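Local coordinates for protein Bpsl2520 (Burkholderia pseudomallei K96243, PDB 6F03) that is of unknown biochemical function but is a putative exported, secreted antigen of the DUF2059 family, built almost wholly of helices and found as a two-chain assembly, at residues K86-D90 / K91-A95; D124-Q127 / A128-A132; K135-T139 / S140-D144; R155-I158 / Q159-Q163; Q174-M177 / P178-I181. All blocks are in the same frame, centred on the assembly; numbering follows the deposited sequence.

Contact 1: residues K86-D90 / K91-A95; sequences KTLND and KQKQA
N89 and Q92 meet where the chain turns into helix 90-111, and the first helical backbone bonds, K93 N to N89 O at 3.0 Å and Q94 N to D90 O, fix N89 as the N-cap. The pair forms a capping box, with one bond running each way between side chain and backbone. N89 OD1 accepts from Q92 N at 2.8 Å, and the N-H...O angle of 157° makes this a fairly straight bond; in return Q92 OE1 accepts from N89 N at 3.0 Å, with the donor tilted from the amide plane of Q92. The CG of N89 is held between its own backbone N and carbonyl carbon (chi1 65°), which swings OD1 over the start of the helix. Although the two side chains cross at about a right angle, their terminal amides lie stacked with planes 20° apart, and N89 ND2 comes within 3.4 Å of Q92 CD. Beside the box, L88 covers the aliphatic part of K93 and also packs on V192 of the second subunit. The extended K93 chain carries its ammonium to N85 O, while its CE passes 3.4 Å from L88 O.

Contact 2: residues D124-Q127 / A128-A132; sequences DAMQ and AQYDA
M126 and Y130 lie side by side and point the same way, one helical turn apart, so that the CG of selenomethionine M126, set anti to its own backbone N (chi1 -167°), approaches Y130 CE1 at 4.1 Å. This is a loose apolar contact. The Y130 ring also presents its edge to the backbone of the preceding turn: M126 O lies near the ring plane, 3.5 Å from Y130 CD1. That same oxygen takes the Y130 N-H at 3.1 Å in a nearly straight bond of 167°, and it therefore meets both the backbone and the ring edge of one residue. The framework is a regular alpha-helical turn within helix 119-136, in which A128, Q129, Y130 and D131 each donate to the carbonyl four residues earlier. Q129 CG rests 3.4 Å from A125 O, and A128 CB sits 3.5 Å from D124 O. Beyond the turn, Q129 touches L58 and V59 of helix 55-84, while Y130 packs on I46 and L50 of helix 40-52 and makes a cation-pi contact with K43. A third direction faces the second subunit, where A128 packs on V168 and D124 OD2 forms a salt bridge with K175 and a hydrogen bond with Y176 OH, all three partners being residues of that subunit.

Contact 3: residues K135-T139 / S140-D144; sequences KYYST and SEIKD
E141 folds back over the turn that joins helix 119-136 to helix 139-150, and its side chain can be traced atom by atom against S138. E141 CB lies 3.6 Å from S138 O, CG passes 3.3 Å from S138 OG, CD lies 3.4 Å from the same OG, and the extended chain ends in OE1, which accepts from S138 N at 2.9 Å. That bond is almost straight (171°), yet its donor stands well out of the carboxylate plane. OE1 also lies at the edge of the Y137 ring, whose plane is 88° from that of the carboxylate. S138 replies through OG, which accepts from E141 N at 3.2 Å; with chi1 at 72°, OG sits between the backbone N and the carbonyl carbon, facing the first helical turn. The two bonds form a capping box. Alongside, Y137 CB packs on I142 CG1 at 3.6 Å. OE1 is shared between this cap and a salt bridge to K156 of the second subunit, which probably keeps the carboxylate negatively charged.

Contact 4: residues R155-I158 / Q159-Q163; sequences RKFI and QVQDQ
F157 and Q161 meet because both send CG anti to the backbone N (chi1 near 180° in each), and Q161 then bends at chi2 (59°) to lay its chain over the phenyl ring. CB of Q161 sits above one face, 3.8 Å from the F157 ring centroid and 17° off its normal, a CH-pi contact. Further out, Q161 CG approaches F157 CE1 at 3.3 Å. The amide beyond hydrogen-bonds through OE1 and NE2 to Y137 and Y133 of the second subunit, which probably fixes its rotation. Behind these side chains the backbone is irregular: K156 O accepts from V160 N at 3.0 Å and also from Q159 N at 2.8 Å, the latter donor standing well above the carbonyl plane. Q161 N still reaches F157 O at 2.9 Å, but the N atoms of D162 and Q163 lack a bond to the turn before. K156 and V160 cross obliquely, with K156 CE 4.0 Å from V160 CG1. The arrangement is that of a kinked alpha-helix, here the long helix 152-193, with one flank serving as a subunit interface.

Contact 5: residues Q174-M177 / P178-I181; sequences QKYM and PQAI
P178 and Q179 meet the turn before them, Q174 to Y176, in a local contact at a proline kink of helix 152-193, where one face is pressed against the second subunit. P178 has no N-H to give, and its CD instead lies 3.5 Å from Q174 O, in the place of the usual helical bond. Q179 N, the next in line, also has no bond to the turn before, but K175 O accepts from the side chain of Q179: NE2 reaches it at 3.0 Å, nearly straight at 171° and in the amide plane of Q179, though above the carbonyl plane of K175. The extended Q179 chain runs beside Y176, whose ring is only 20° from parallel to the amide, with Q179 NE2 3.5 Å from Y176 CD1. Regular helix resumes where A180 N bonds Y176 O at 3.1 Å and I181 N bonds M177 O. The Y176 ring meets F121 of the second subunit edge-to-face. The side-chain amide thus takes the place of a backbone donor, so the carbonyl of K175 keeps a partner despite the kink.

All five are local contacts between residues about one turn apart, yet none is wholly buried. Contacts 1 and 4 lie at the surface, while 2, 3 and 5 are partly buried. Contacts 1 and 3 share the same chemistry, a capping box at a helix start, built from an amide pair in one and from serine and a carboxylate in the other. Contacts 2 and 3 both use helix 119-136 and adjoin in sequence; 4 and 5 lie on helix 152-193, their centres 28 Å apart, where the regular bonding seen in contact 2 breaks. Contacts 3 and 4 are complementary across the dimer, as are 2 and 5, whereas contact 1, 43 Å or more from the others between centres, touches the second subunit through one leucine.

Contact 1: residues K86-D90 / K91-A95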
loop_
_atom_site.group_PDB
_atom_site.type_symbol
_atom_site.label_atom_id
_atom_site.label_comp_id
_atom_site.label_asym_id
_atom_site.label_seq_id
_atom_site.Cartn_x
_atom_site.Cartn_y
_atom_site.Cartn_z
ATOM N N LYS B 86 25.659 -22.099 10.414
ATOM C CA LYS B 86 26.351 -23.352 10.139
ATOM C C LYS B 86 27.166 -23.887 11.320
ATOM O O LYS B 86 27.943 -24.826 11.136
ATOM C CB LYS B 86 27.258 -23.145 8.919
ATOM C CG LYS B 86 26.506 -23.009 7.603
ATOM C CD LYS B 86 27.422 -22.531 6.477
ATOM C CE LYS B 86 26.646 -22.355 5.165
ATOM N NZ LYS B 86 27.485 -21.782 4.052
ATOM N N THR B 87 27.028 -23.313 12.520
ATOM C CA THR B 87 27.733 -23.804 13.701
ATOM C C THR B 87 26.843 -24.469 14.745
ATOM O O THR B 87 27.300 -25.389 15.430
ATOM C CB THR B 87 28.507 -22.667 14.382
ATOM O OG1 THR B 87 27.595 -21.667 14.841
ATOM C CG2 THR B 87 29.489 -22.035 13.396
ATOM N N LEU B 88 25.597 -24.024 14.892
ATOM C CA LEU B 88 24.713 -24.493 15.953
ATOM C C LEU B 88 23.931 -25.721 15.518
ATOM O O LEU B 88 23.448 -25.794 14.383
ATOM C CB LEU B 88 23.729 -23.392 16.359
ATOM C CG LEU B 88 24.248 -22.072 16.916
ATOM C CD1 LEU B 88 23.099 -21.086 17.077
ATOM C CD2 LEU B 88 24.917 -22.320 18.270
ATOM N N ASN B 89 23.781 -26.673 16.439
ATOM C CA ASN B 89 22.945 -27.820 16.126
ATOM C C ASN B 89 21.480 -27.438 16.328
ATOM O O ASN B 89 21.158 -26.376 16.862
ATOM C CB ASN B 89 23.345 -29.050 16.961
ATOM C CG ASN B 89 23.112 -28.870 18.459
ATOM O OD1 ASN B 89 22.077 -28.360 18.888
ATOM N ND2 ASN B 89 24.082 -29.313 19.267
ATOM N N ASP B 90 20.587 -28.328 15.902
ATOM C CA ASP B 90 19.178 -27.964 15.807
ATOM C C ASP B 90 18.538 -27.760 17.173
ATOM O O ASP B 90 17.579 -26.987 17.293
ATOM C CB ASP B 90 18.429 -29.027 15.007
ATOM C CG ASP B 90 18.819 -29.024 13.538
ATOM O OD1 ASP B 90 19.190 -27.942 13.013
ATOM O OD2 ASP B 90 18.768 -30.104 12.910
ATOM N N LYS B 91 19.061 -28.411 18.212
ATOM C CA LYS B 91 18.549 -28.170 19.558
ATOM C C LYS B 91 18.997 -26.812 20.093
ATOM O O LYS B 91 18.243 -26.140 20.807
ATOM C CB LYS B 91 18.997 -29.297 20.499
ATOM C CG LYS B 91 18.513 -29.128 21.934
ATOM C CD LYS B 91 18.969 -30.267 22.852
ATOM C CE LYS B 91 18.209 -31.560 22.564
ATOM N NZ LYS B 91 16.729 -31.385 22.711
ATOM N N GLN B 92 20.228 -26.399 19.780
ATOM C CA GLN B 92 20.712 -25.100 20.231
ATOM C C GLN B 92 19.972 -23.960 19.540
ATOM O O GLN B 92 19.700 -22.922 20.159
ATOM C CB GLN B 92 22.207 -25.004 19.976
ATOM C CG GLN B 92 23.010 -25.889 20.897
ATOM C CD GLN B 92 24.409 -26.077 20.397
ATOM O OE1 GLN B 92 24.691 -25.865 19.215
ATOM N NE2 GLN B 92 25.297 -26.513 21.279
ATOM N N LYS B 93 19.645 -24.138 18.256
ATOM C CA LYS B 93 18.884 -23.129 17.532
ATOM C C LYS B 93 17.488 -22.995 18.114
ATOM O O LYS B 93 17.024 -21.882 18.380
ATOM C CB LYS B 93 18.808 -23.487 16.039
ATOM C CG LYS B 93 20.129 -23.388 15.268
ATOM C CD LYS B 93 19.942 -23.756 13.799
ATOM C CE LYS B 93 21.232 -23.555 13.012
ATOM N NZ LYS B 93 21.085 -23.836 11.550
ATOM N N GLN B 94 16.835 -24.126 18.385
ATOM C CA GLN B 94 15.481 -24.087 18.920
ATOM C C GLN B 94 15.464 -23.426 20.291
ATOM O O GLN B 94 14.527 -22.691 20.616
ATOM C CB GLN B 94 14.927 -25.515 18.989
ATOM C CG GLN B 94 13.430 -25.622 19.194
ATOM C CD GLN B 94 12.662 -25.151 17.970
ATOM O OE1 GLN B 94 12.025 -24.100 17.980
ATOM N NE2 GLN B 94 12.735 -25.938 16.890
ATOM N N ALA B 95 16.512 -23.652 21.094
ATOM C CA ALA B 95 16.643 -23.047 22.415
ATOM C C ALA B 95 17.049 -21.575 22.366
ATOM O O ALA B 95 16.822 -20.850 23.340
ATOM C CB ALA B 95 17.660 -23.821 23.247
#

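Contact 2: residues D124-Q127 / A128-A132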
loop_
_atom_site.group_PDB
_atom_site.type_symbol
_atom_site.label_atom_id
_atom_site.label_comp_id
_atom_site.label_asym_id
_atom_site.label_seq_id
_atom_site.Cartn_x
_atom_site.Cartn_y
_atom_site.Cartn_z
ATOM N N ASP B 124 19.250 10.526 -4.563
ATOM C CA ASP B 124 18.811 9.567 -5.565
ATOM C C ASP B 124 17.305 9.646 -5.775
ATOM O O ASP B 124 16.824 9.579 -6.918
ATOM C CB ASP B 124 19.217 8.153 -5.150
ATOM C CG ASP B 124 20.688 7.875 -5.386
ATOM O OD1 ASP B 124 21.365 8.690 -6.051
ATOM O OD2 ASP B 124 21.178 6.831 -4.907
ATOM N N ALA B 125 16.546 9.842 -4.694
ATOM C CA ALA B 125 15.101 9.976 -4.841
ATOM C C ALA B 125 14.744 11.264 -5.588
ATOM O O ALA B 125 13.784 11.287 -6.367
ATOM C CB ALA B 125 14.415 9.928 -3.477
HETATM N N MSE B 126 15.522 12.327 -5.410
HETATM C CA MSE B 126 15.290 13.519 -6.221
HETATM C C MSE B 126 15.546 13.214 -7.706
HETATM O O MSE B 126 14.709 13.499 -8.549
HETATM C CB MSE B 126 16.155 14.687 -5.765
HETATM C CG MSE B 126 15.709 16.002 -6.385
HETATM SE SE MSE B 126 16.718 17.527 -5.736
HETATM C CE MSE B 126 16.791 17.002 -3.845
ATOM N N GLN B 127 16.699 12.628 -8.031
ATOM C CA GLN B 127 16.940 12.256 -9.423
ATOM C C GLN B 127 15.839 11.337 -9.955
ATOM O O GLN B 127 15.437 11.449 -11.116
ATOM C CB GLN B 127 18.308 11.597 -9.581
ATOM C CG GLN B 127 18.593 11.159 -11.011
ATOM C CD GLN B 127 18.821 12.338 -11.948
ATOM O OE1 GLN B 127 18.010 12.604 -12.853
ATOM N NE2 GLN B 127 19.935 13.049 -11.747
ATOM N N ALA B 128 15.333 10.427 -9.123
ATOM C CA ALA B 128 14.256 9.556 -9.584
ATOM C C ALA B 128 12.987 10.348 -9.902
ATOM O O ALA B 128 12.271 10.021 -10.852
ATOM C CB ALA B 128 13.970 8.469 -8.544
ATOM N N GLN B 129 12.701 11.410 -9.143
ATOM C CA GLN B 129 11.532 12.229 -9.460
ATOM C C GLN B 129 11.710 12.965 -10.782
ATOM O O GLN B 129 10.786 12.996 -11.608
ATOM C CB GLN B 129 11.243 13.213 -8.319
ATOM C CG GLN B 129 10.739 12.546 -7.033
ATOM C CD GLN B 129 10.682 13.515 -5.837
ATOM O OE1 GLN B 129 11.578 14.348 -5.654
ATOM N NE2 GLN B 129 9.613 13.416 -5.037
ATOM N N TYR B 130 12.888 13.555 -11.020
ATOM C CA TYR B 130 13.123 14.177 -12.322
ATOM C C TYR B 130 12.873 13.180 -13.443
ATOM O O TYR B 130 12.150 13.473 -14.408
ATOM C CB TYR B 130 14.557 14.712 -12.433
ATOM C CG TYR B 130 14.759 16.119 -11.929
ATOM C CD1 TYR B 130 15.014 16.378 -10.570
ATOM C CD2 TYR B 130 14.698 17.198 -12.804
ATOM C CE1 TYR B 130 15.201 17.688 -10.100
ATOM C CE2 TYR B 130 14.873 18.504 -12.354
ATOM C CZ TYR B 130 15.121 18.744 -11.007
ATOM O OH TYR B 130 15.296 20.044 -10.581
ATOM N N ASP B 131 13.490 11.996 -13.333
ATOM C CA ASP B 131 13.399 10.989 -14.390
ATOM C C ASP B 131 11.959 10.529 -14.589
ATOM O O ASP B 131 11.485 10.418 -15.730
ATOM C CB ASP B 131 14.317 9.802 -14.066
ATOM C CG ASP B 131 15.808 10.165 -14.164
ATOM O OD1 ASP B 131 16.133 11.164 -14.854
ATOM O OD2 ASP B 131 16.654 9.464 -13.530
ATOM N N ALA B 132 11.227 10.297 -13.495
ATOM C CA ALA B 132 9.840 9.869 -13.658
ATOM C C ALA B 132 8.997 10.943 -14.366
ATOM O O ALA B 132 8.194 10.623 -15.253
ATOM C CB ALA B 132 9.233 9.523 -12.300
#

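Contact 3: residues K135-T139 / S140-D144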
loop_
_atom_site.group_PDB
_atom_site.type_symbol
_atom_site.label_atom_id
_atom_site.label_comp_id
_atom_site.label_asym_id
_atom_site.label_seq_id
_atom_site.Cartn_x
_atom_site.Cartn_y
_atom_site.Cartn_z
ATOM N N LYS B 135 9.816 11.239 -18.141
ATOM C CA LYS B 135 9.398 10.072 -18.911
ATOM C C LYS B 135 7.929 10.136 -19.319
ATOM O O LYS B 135 7.574 9.717 -20.426
ATOM C CB LYS B 135 9.666 8.814 -18.094
ATOM C CG LYS B 135 9.178 7.507 -18.697
ATOM C CD LYS B 135 9.553 6.371 -17.734
ATOM C CE LYS B 135 8.999 5.026 -18.153
ATOM N NZ LYS B 135 9.333 3.996 -17.114
ATOM N N TYR B 136 7.052 10.597 -18.434
ATOM C CA TYR B 136 5.624 10.514 -18.715
ATOM C C TYR B 136 5.007 11.839 -19.179
ATOM O O TYR B 136 3.872 11.841 -19.662
ATOM C CB TYR B 136 4.879 9.992 -17.481
ATOM C CG TYR B 136 5.176 8.546 -17.171
ATOM C CD1 TYR B 136 4.606 7.506 -17.923
ATOM C CD2 TYR B 136 6.043 8.207 -16.139
ATOM C CE1 TYR B 136 4.903 6.166 -17.638
ATOM C CE2 TYR B 136 6.328 6.885 -15.852
ATOM C CZ TYR B 136 5.755 5.874 -16.599
ATOM O OH TYR B 136 6.058 4.568 -16.290
ATOM N N TYR B 137 5.710 12.959 -19.049
ATOM C CA TYR B 137 5.112 14.248 -19.372
ATOM C C TYR B 137 6.001 15.002 -20.343
ATOM O O TYR B 137 7.230 14.934 -20.270
ATOM C CB TYR B 137 4.902 15.112 -18.124
ATOM C CG TYR B 137 3.810 14.661 -17.162
ATOM C CD1 TYR B 137 2.467 14.699 -17.514
ATOM C CD2 TYR B 137 4.126 14.245 -15.890
ATOM C CE1 TYR B 137 1.471 14.310 -16.614
ATOM C CE2 TYR B 137 3.148 13.863 -14.993
ATOM C CZ TYR B 137 1.830 13.897 -15.339
ATOM O OH TYR B 137 0.869 13.526 -14.397
ATOM N N SER B 138 5.367 15.746 -21.243
ATOM C CA SER B 138 6.125 16.647 -22.090
ATOM C C SER B 138 6.447 17.931 -21.326
ATOM O O SER B 138 5.840 18.240 -20.298
ATOM C CB SER B 138 5.338 16.965 -23.370
ATOM O OG SER B 138 4.228 17.819 -23.083
ATOM N N THR B 139 7.407 18.692 -21.857
ATOM C CA THR B 139 7.765 19.981 -21.275
ATOM C C THR B 139 6.556 20.900 -21.147
ATOM O O THR B 139 6.388 21.587 -20.137
ATOM C CB THR B 139 8.840 20.663 -22.128
ATOM O OG1 THR B 139 9.972 19.795 -22.259
ATOM C CG2 THR B 139 9.308 21.938 -21.459
ATOM N N SER B 140 5.697 20.934 -22.153
ATOM C CA SER B 140 4.539 21.808 -22.067
ATOM C C SER B 140 3.536 21.299 -21.033
ATOM O O SER B 140 2.882 22.100 -20.354
ATOM C CB SER B 140 3.903 21.956 -23.457
ATOM O OG SER B 140 2.706 22.704 -23.405
ATOM N N GLU B 141 3.411 19.979 -20.880
ATOM C CA GLU B 141 2.519 19.456 -19.846
ATOM C C GLU B 141 3.066 19.738 -18.450
ATOM O O GLU B 141 2.307 20.035 -17.522
ATOM C CB GLU B 141 2.297 17.958 -20.040
ATOM C CG GLU B 141 1.444 17.610 -21.266
ATOM C CD GLU B 141 1.570 16.145 -21.699
ATOM O OE1 GLU B 141 2.505 15.454 -21.232
ATOM O OE2 GLU B 141 0.736 15.684 -22.508
ATOM N N ILE B 142 4.379 19.645 -18.283
ATOM C CA ILE B 142 4.985 20.001 -17.004
ATOM C C ILE B 142 4.700 21.460 -16.657
ATOM O O ILE B 142 4.469 21.804 -15.488
ATOM C CB ILE B 142 6.488 19.665 -17.029
ATOM C CG1 ILE B 142 6.649 18.141 -17.080
ATOM C CG2 ILE B 142 7.206 20.255 -15.835
ATOM C CD1 ILE B 142 7.996 17.674 -17.581
ATOM N N LYS B 143 4.740 22.348 -17.653
ATOM C CA LYS B 143 4.441 23.749 -17.369
ATOM C C LYS B 143 2.969 23.952 -17.012
ATOM O O LYS B 143 2.655 24.698 -16.074
ATOM C CB LYS B 143 4.854 24.633 -18.543
ATOM C CG LYS B 143 6.366 24.730 -18.723
ATOM C CD LYS B 143 6.705 25.721 -19.846
ATOM C CE LYS B 143 8.205 25.849 -20.047
ATOM N NZ LYS B 143 8.521 26.615 -21.284
ATOM N N ASP B 144 2.050 23.300 -17.737
ATOM C CA ASP B 144 0.638 23.364 -17.353
ATOM C C ASP B 144 0.442 22.882 -15.915
ATOM O O ASP B 144 -0.322 23.484 -15.157
ATOM C CB ASP B 144 -0.242 22.519 -18.277
ATOM C CG ASP B 144 -0.321 23.056 -19.714
ATOM O OD1 ASP B 144 0.045 24.222 -19.953
ATOM O OD2 ASP B 144 -0.750 22.272 -20.598
#

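Contact 4: residues R155-I158 / Q159-Q163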
loop_
_atom_site.group_PDB
_atom_site.type_symbol
_atom_site.label_atom_id
_atom_site.label_comp_id
_atom_site.label_asym_id
_atom_site.label_seq_id
_atom_site.Cartn_x
_atom_site.Cartn_y
_atom_site.Cartn_z
ATOM N N ARG B 155 -2.917 24.556 -4.746
ATOM C CA ARG B 155 -2.322 24.521 -3.416
ATOM C C ARG B 155 -3.214 23.773 -2.434
ATOM O O ARG B 155 -2.720 22.982 -1.624
ATOM C CB ARG B 155 -2.033 25.939 -2.943
ATOM C CG ARG B 155 -0.892 26.571 -3.704
ATOM C CD ARG B 155 -0.744 28.025 -3.369
ATOM N NE ARG B 155 0.675 28.360 -3.367
ATOM C CZ ARG B 155 1.303 28.917 -4.398
ATOM N NH1 ARG B 155 0.620 29.211 -5.493
ATOM N NH2 ARG B 155 2.601 29.186 -4.339
ATOM N N LYS B 156 -4.532 23.998 -2.490
ATOM C CA LYS B 156 -5.447 23.198 -1.679
ATOM C C LYS B 156 -5.304 21.711 -2.000
ATOM O O LYS B 156 -5.175 20.879 -1.094
ATOM C CB LYS B 156 -6.882 23.683 -1.900
ATOM C CG LYS B 156 -7.938 22.982 -1.053
ATOM C CD LYS B 156 -7.934 23.535 0.365
ATOM C CE LYS B 156 -9.130 23.053 1.200
ATOM N NZ LYS B 156 -10.411 23.751 0.871
ATOM N N PHE B 157 -5.295 21.366 -3.300
ATOM C CA PHE B 157 -5.218 19.973 -3.747
ATOM C C PHE B 157 -4.004 19.267 -3.145
ATOM O O PHE B 157 -4.111 18.163 -2.601
ATOM C CB PHE B 157 -5.180 19.973 -5.285
ATOM C CG PHE B 157 -4.997 18.620 -5.942
ATOM C CD1 PHE B 157 -6.091 17.837 -6.276
ATOM C CD2 PHE B 157 -3.735 18.172 -6.305
ATOM C CE1 PHE B 157 -5.926 16.594 -6.942
ATOM C CE2 PHE B 157 -3.557 16.924 -6.964
ATOM C CZ PHE B 157 -4.657 16.145 -7.278
ATOM N N ILE B 158 -2.842 19.922 -3.191
ATOM C CA ILE B 158 -1.644 19.332 -2.615
ATOM C C ILE B 158 -1.850 18.977 -1.144
ATOM O O ILE B 158 -1.254 18.018 -0.642
ATOM C CB ILE B 158 -0.452 20.294 -2.771
ATOM C CG1 ILE B 158 -0.009 20.378 -4.228
ATOM C CG2 ILE B 158 0.699 19.871 -1.832
ATOM C CD1 ILE B 158 0.921 21.574 -4.484
ATOM N N GLN B 159 -2.649 19.756 -0.419
ATOM C CA GLN B 159 -2.789 19.522 1.021
ATOM C C GLN B 159 -3.866 18.506 1.387
ATOM O O GLN B 159 -3.713 17.810 2.398
ATOM C CB GLN B 159 -3.035 20.828 1.761
ATOM C CG GLN B 159 -1.851 21.753 1.647
ATOM C CD GLN B 159 -1.991 22.982 2.536
ATOM O OE1 GLN B 159 -2.760 23.904 2.237
ATOM N NE2 GLN B 159 -1.250 22.993 3.644
ATOM N N VAL B 160 -4.968 18.422 0.639
ATOM C CA VAL B 160 -6.096 17.609 1.073
ATOM C C VAL B 160 -6.340 16.395 0.191
ATOM O O VAL B 160 -6.994 15.442 0.649
ATOM C CB VAL B 160 -7.387 18.445 1.173
ATOM C CG1 VAL B 160 -7.168 19.681 2.059
ATOM C CG2 VAL B 160 -7.889 18.841 -0.213
ATOM N N GLN B 161 -5.821 16.366 -1.037
ATOM C CA GLN B 161 -6.267 15.332 -1.966
ATOM C C GLN B 161 -5.943 13.930 -1.441
ATOM O O GLN B 161 -6.764 13.010 -1.564
ATOM C CB GLN B 161 -5.678 15.578 -3.352
ATOM C CG GLN B 161 -6.167 14.579 -4.372
ATOM C CD GLN B 161 -7.681 14.570 -4.547
ATOM O OE1 GLN B 161 -8.343 15.618 -4.567
ATOM N NE2 GLN B 161 -8.243 13.371 -4.634
ATOM N N ASP B 162 -4.781 13.749 -0.811
ATOM C CA ASP B 162 -4.499 12.439 -0.214
ATOM C C ASP B 162 -5.506 12.098 0.878
ATOM O O ASP B 162 -5.937 10.947 0.996
ATOM C CB ASP B 162 -3.076 12.382 0.343
ATOM C CG ASP B 162 -2.027 12.161 -0.748
ATOM O OD1 ASP B 162 -2.364 11.603 -1.815
ATOM O OD2 ASP B 162 -0.856 12.541 -0.539
ATOM N N GLN B 163 -5.917 13.091 1.664
ATOM C CA GLN B 163 -6.917 12.856 2.702
ATOM C C GLN B 163 -8.242 12.393 2.099
ATOM O O GLN B 163 -8.968 11.592 2.705
ATOM C CB GLN B 163 -7.123 14.140 3.511
ATOM C CG GLN B 163 -7.869 13.941 4.811
ATOM C CD GLN B 163 -7.140 12.977 5.723
ATOM O OE1 GLN B 163 -5.983 13.213 6.072
ATOM N NE2 GLN B 163 -7.796 11.879 6.094
#

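Contact 5: residues Q174-M177 / P178-I181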
loop_
_atom_site.group_PDB
_atom_site.type_symbol
_atom_site.label_atom_id
_atom_site.label_comp_id
_atom_site.label_asym_id
_atom_site.label_seq_id
_atom_site.Cartn_x
_atom_site.Cartn_y
_atom_site.Cartn_z
ATOM N N GLN B 174 -13.947 0.101 6.928
ATOM C CA GLN B 174 -14.607 -0.053 8.217
ATOM C C GLN B 174 -15.969 -0.718 8.071
ATOM O O GLN B 174 -16.371 -1.512 8.926
ATOM C CB GLN B 174 -14.726 1.301 8.910
ATOM C CG GLN B 174 -13.447 1.683 9.676
ATOM C CD GLN B 174 -13.485 3.088 10.281
ATOM O OE1 GLN B 174 -14.491 3.794 10.194
ATOM N NE2 GLN B 174 -12.378 3.493 10.902
ATOM N N LYS B 175 -16.694 -0.419 6.997
ATOM C CA LYS B 175 -18.007 -1.025 6.825
ATOM C C LYS B 175 -17.935 -2.450 6.291
ATOM O O LYS B 175 -18.812 -3.262 6.603
ATOM C CB LYS B 175 -18.863 -0.179 5.889
ATOM C CG LYS B 175 -19.492 1.038 6.546
ATOM C CD LYS B 175 -20.535 1.676 5.631
ATOM C CE LYS B 175 -19.899 2.649 4.651
ATOM N NZ LYS B 175 -19.492 3.912 5.340
ATOM N N TYR B 176 -16.925 -2.786 5.487
ATOM C CA TYR B 176 -16.988 -4.021 4.723
ATOM C C TYR B 176 -15.911 -5.048 5.060
ATOM O O TYR B 176 -16.110 -6.228 4.765
ATOM C CB TYR B 176 -16.935 -3.714 3.211
ATOM C CG TYR B 176 -18.242 -3.175 2.681
ATOM C CD1 TYR B 176 -19.275 -4.034 2.320
ATOM C CD2 TYR B 176 -18.453 -1.803 2.557
ATOM C CE1 TYR B 176 -20.464 -3.552 1.852
ATOM C CE2 TYR B 176 -19.640 -1.319 2.089
ATOM C CZ TYR B 176 -20.645 -2.191 1.742
ATOM O OH TYR B 176 -21.840 -1.697 1.259
HETATM N N MSE B 177 -14.788 -4.653 5.639
HETATM C CA MSE B 177 -13.747 -5.634 5.917
HETATM C C MSE B 177 -14.249 -6.646 6.944
HETATM O O MSE B 177 -14.030 -7.837 6.773
HETATM C CB MSE B 177 -12.446 -4.974 6.387
HETATM C CG MSE B 177 -11.322 -5.981 6.675
HETATM SE SE MSE B 177 -9.496 -5.430 6.184
HETATM C CE MSE B 177 -8.494 -6.589 7.398
ATOM N N PRO B 178 -14.944 -6.200 7.995
ATOM C CA PRO B 178 -15.470 -7.193 8.952
ATOM C C PRO B 178 -16.414 -8.192 8.306
ATOM O O PRO B 178 -16.322 -9.389 8.602
ATOM C CB PRO B 178 -16.181 -6.334 10.011
ATOM C CG PRO B 178 -15.484 -4.989 9.925
ATOM C CD PRO B 178 -15.186 -4.817 8.453
ATOM N N GLN B 179 -17.299 -7.748 7.403
ATOM C CA GLN B 179 -18.269 -8.673 6.824
ATOM C C GLN B 179 -17.578 -9.696 5.943
ATOM O O GLN B 179 -17.941 -10.876 5.957
ATOM C CB GLN B 179 -19.296 -7.944 5.956
ATOM C CG GLN B 179 -19.950 -6.692 6.510
ATOM C CD GLN B 179 -21.010 -6.161 5.547
ATOM O OE1 GLN B 179 -21.796 -6.939 4.996
ATOM N NE2 GLN B 179 -20.997 -4.849 5.297
ATOM N N ALA B 180 -16.567 -9.267 5.179
ATOM C CA ALA B 180 -15.836 -10.208 4.339
ATOM C C ALA B 180 -15.068 -11.202 5.184
ATOM O O ALA B 180 -15.062 -12.402 4.876
ATOM C CB ALA B 180 -14.883 -9.472 3.397
ATOM N N ILE B 181 -14.433 -10.734 6.266
ATOM C CA ILE B 181 -13.716 -11.658 7.152
ATOM C C ILE B 181 -14.695 -12.656 7.759
ATOM O O ILE B 181 -14.489 -13.872 7.702
ATOM C CB ILE B 181 -12.952 -10.890 8.250
ATOM C CG1 ILE B 181 -11.816 -10.060 7.659
ATOM C CG2 ILE B 181 -12.414 -11.867 9.338
ATOM C CD1 ILE B 181 -11.135 -9.161 8.701
#